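Local coordinates for protein abietadiene synthase, chloroplastic (Abies grandis, PDB 3S9V) that is a predominantly helical enzyme of the terpene synthase family, with an N-terminal terpene synthase domain and a family metal-binding domain, at residues P430-R435 against I507-A512. Numbering follows the deposited sequence.
Sequences PRLEAR and IYFSPA
Arg-431, whose side chain reaches across to Ala-512, accepts at its backbone O a 2.8 Å hydrogen bond from Arg-435 N within helix 430-440. Arg-431 CG lies 3.5 Å from Ala-512 O, a van der Waals touch, and no hydrogen bond joins the two segments. A backbone hydrogen bond does pair Arg-431 with Ser-513, one residue further on. Bends at chi2 (-71°) and chi3 (84°) fold the arginine chain; its guanidinium makes a cation-pi contact with Phe-516 and a weak hydrogen bond to Gly-284 O. The second touch is apolar. A chi1 of 157°, roughly anti to the backbone N, carries the Phe-509 ring across to Leu-432, whose CD1 meets Phe-509 CZ at 3.9 Å, arriving at the edge in the ring plane; the two side chains cross at about a right angle. Helix 504-514 kinks at Pro-511, which has no N-H to give. All four touching residues are buried, and the segments bury 119 Å² between them: sparse helix-to-helix packing in a largely helical terpene synthase fold. Helix 461-491 contributes Phe-471 against Arg-431, helix 741-757 packs Leu-756 on Leu-432, and helix 768-781 sets His-775 and Cys-779 on Phe-509.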
loop_
_atom_site.group_PDB
_atom_site.type_symbol
_atom_site.label_atom_id
_atom_site.label_comp_id
_atom_site.label_asym_id
_atom_site.label_seq_id
_atom_site.Cartn_x
_atom_site.Cartn_y
_atom_site.Cartn_z
ATOM N N PRO A 430 6.577 3.661 8.220
ATOM C CA PRO A 430 6.718 2.208 8.058
ATOM C C PRO A 430 6.243 1.310 9.207
ATOM O O PRO A 430 5.469 0.371 8.979
ATOM C CB PRO A 430 8.209 2.040 7.770
ATOM C CG PRO A 430 8.531 3.280 7.004
ATOM C CD PRO A 430 7.809 4.354 7.801
ATOM N N ARG A 431 6.695 1.572 10.430
ATOM C CA ARG A 431 6.280 0.732 11.553
ATOM C C ARG A 431 4.784 0.842 11.834
ATOM O O ARG A 431 4.118 -0.163 12.093
ATOM C CB ARG A 431 7.070 1.078 12.819
ATOM C CG ARG A 431 8.548 0.707 12.768
ATOM C CD ARG A 431 8.776 -0.806 12.837
ATOM N NE ARG A 431 8.662 -1.444 11.530
ATOM C CZ ARG A 431 8.766 -2.752 11.324
ATOM N NH1 ARG A 431 8.984 -3.582 12.342
ATOM N NH2 ARG A 431 8.679 -3.231 10.093
ATOM N N LEU A 432 4.249 2.057 11.780
ATOM C CA LEU A 432 2.825 2.249 12.039
ATOM C C LEU A 432 1.958 1.578 10.968
ATOM O O LEU A 432 0.921 0.981 11.288
ATOM C CB LEU A 432 2.509 3.743 12.140
ATOM C CG LEU A 432 3.229 4.426 13.308
ATOM C CD1 LEU A 432 2.900 5.915 13.346
ATOM C CD2 LEU A 432 2.803 3.752 14.609
ATOM N N GLU A 433 2.377 1.670 9.705
ATOM C CA GLU A 433 1.623 1.040 8.625
ATOM C C GLU A 433 1.755 -0.471 8.765
ATOM O O GLU A 433 0.788 -1.206 8.598
ATOM C CB GLU A 433 2.145 1.457 7.244
ATOM C CG GLU A 433 1.322 0.846 6.100
ATOM C CD GLU A 433 1.707 1.362 4.716
ATOM O OE1 GLU A 433 1.761 2.597 4.531
ATOM O OE2 GLU A 433 1.939 0.530 3.808
ATOM N N ALA A 434 2.958 -0.928 9.082
ATOM C CA ALA A 434 3.191 -2.354 9.236
ATOM C C ALA A 434 2.333 -2.918 10.363
ATOM O O ALA A 434 1.779 -4.018 10.240
ATOM C CB ALA A 434 4.669 -2.621 9.509
ATOM N N ARG A 435 2.212 -2.170 11.457
ATOM C CA ARG A 435 1.420 -2.649 12.582
ATOM C C ARG A 435 -0.032 -2.718 12.180
ATOM O O ARG A 435 -0.727 -3.679 12.505
ATOM C CB ARG A 435 1.558 -1.741 13.810
ATOM C CG ARG A 435 0.989 -2.371 15.084
ATOM C CD ARG A 435 1.236 -1.503 16.300
ATOM N NE ARG A 435 1.248 -2.267 17.546
ATOM C CZ ARG A 435 0.198 -2.917 18.032
ATOM N NH1 ARG A 435 0.300 -3.584 19.171
ATOM N NH2 ARG A 435 -0.955 -2.900 17.376
ATOM N N ILE A 507 10.892 11.695 21.145
ATOM C CA ILE A 507 11.898 11.958 20.121
ATOM C C ILE A 507 12.497 10.684 19.528
ATOM O O ILE A 507 12.807 10.634 18.335
ATOM C CB ILE A 507 13.039 12.828 20.684
ATOM C CG1 ILE A 507 12.524 14.244 20.943
ATOM C CG2 ILE A 507 14.215 12.855 19.715
ATOM C CD1 ILE A 507 13.579 15.185 21.489
ATOM N N TYR A 508 12.663 9.658 20.354
ATOM C CA TYR A 508 13.232 8.399 19.886
ATOM C C TYR A 508 12.249 7.680 18.964
ATOM O O TYR A 508 12.645 6.897 18.099
ATOM C CB TYR A 508 13.581 7.492 21.067
ATOM C CG TYR A 508 14.081 6.141 20.625
ATOM C CD1 TYR A 508 15.301 6.015 19.966
ATOM C CD2 TYR A 508 13.304 4.996 20.801
ATOM C CE1 TYR A 508 15.738 4.786 19.487
ATOM C CE2 TYR A 508 13.726 3.761 20.322
ATOM C CZ TYR A 508 14.944 3.665 19.663
ATOM O OH TYR A 508 15.355 2.456 19.153
ATOM N N PHE A 509 10.965 7.952 19.159
ATOM C CA PHE A 509 9.924 7.344 18.346
ATOM C C PHE A 509 10.140 7.626 16.864
ATOM O O PHE A 509 9.986 6.741 16.023
ATOM C CB PHE A 509 8.552 7.887 18.751
ATOM C CG PHE A 509 7.511 7.775 17.666
ATOM C CD1 PHE A 509 6.977 6.539 17.319
ATOM C CD2 PHE A 509 7.089 8.902 16.971
ATOM C CE1 PHE A 509 6.039 6.432 16.296
ATOM C CE2 PHE A 509 6.147 8.802 15.940
ATOM C CZ PHE A 509 5.624 7.568 15.605
ATOM N N SER A 510 10.487 8.870 16.557
ATOM C CA SER A 510 10.691 9.293 15.182
ATOM C C SER A 510 11.574 8.376 14.347
ATOM O O SER A 510 11.080 7.684 13.460
ATOM C CB SER A 510 11.235 10.723 15.148
ATOM O OG SER A 510 10.269 11.628 15.651
ATOM N N PRO A 511 12.887 8.344 14.614
ATOM C CA PRO A 511 13.704 7.454 13.786
ATOM C C PRO A 511 13.309 5.983 13.918
ATOM O O PRO A 511 13.411 5.216 12.962
ATOM C CB PRO A 511 15.118 7.726 14.286
ATOM C CG PRO A 511 14.896 7.992 15.737
ATOM C CD PRO A 511 13.676 8.891 15.732
ATOM N N ALA A 512 12.857 5.595 15.102
ATOM C CA ALA A 512 12.464 4.214 15.340
ATOM C C ALA A 512 11.305 3.809 14.437
ATOM O O ALA A 512 11.176 2.657 14.058
ATOM C CB ALA A 512 12.076 4.027 16.811
#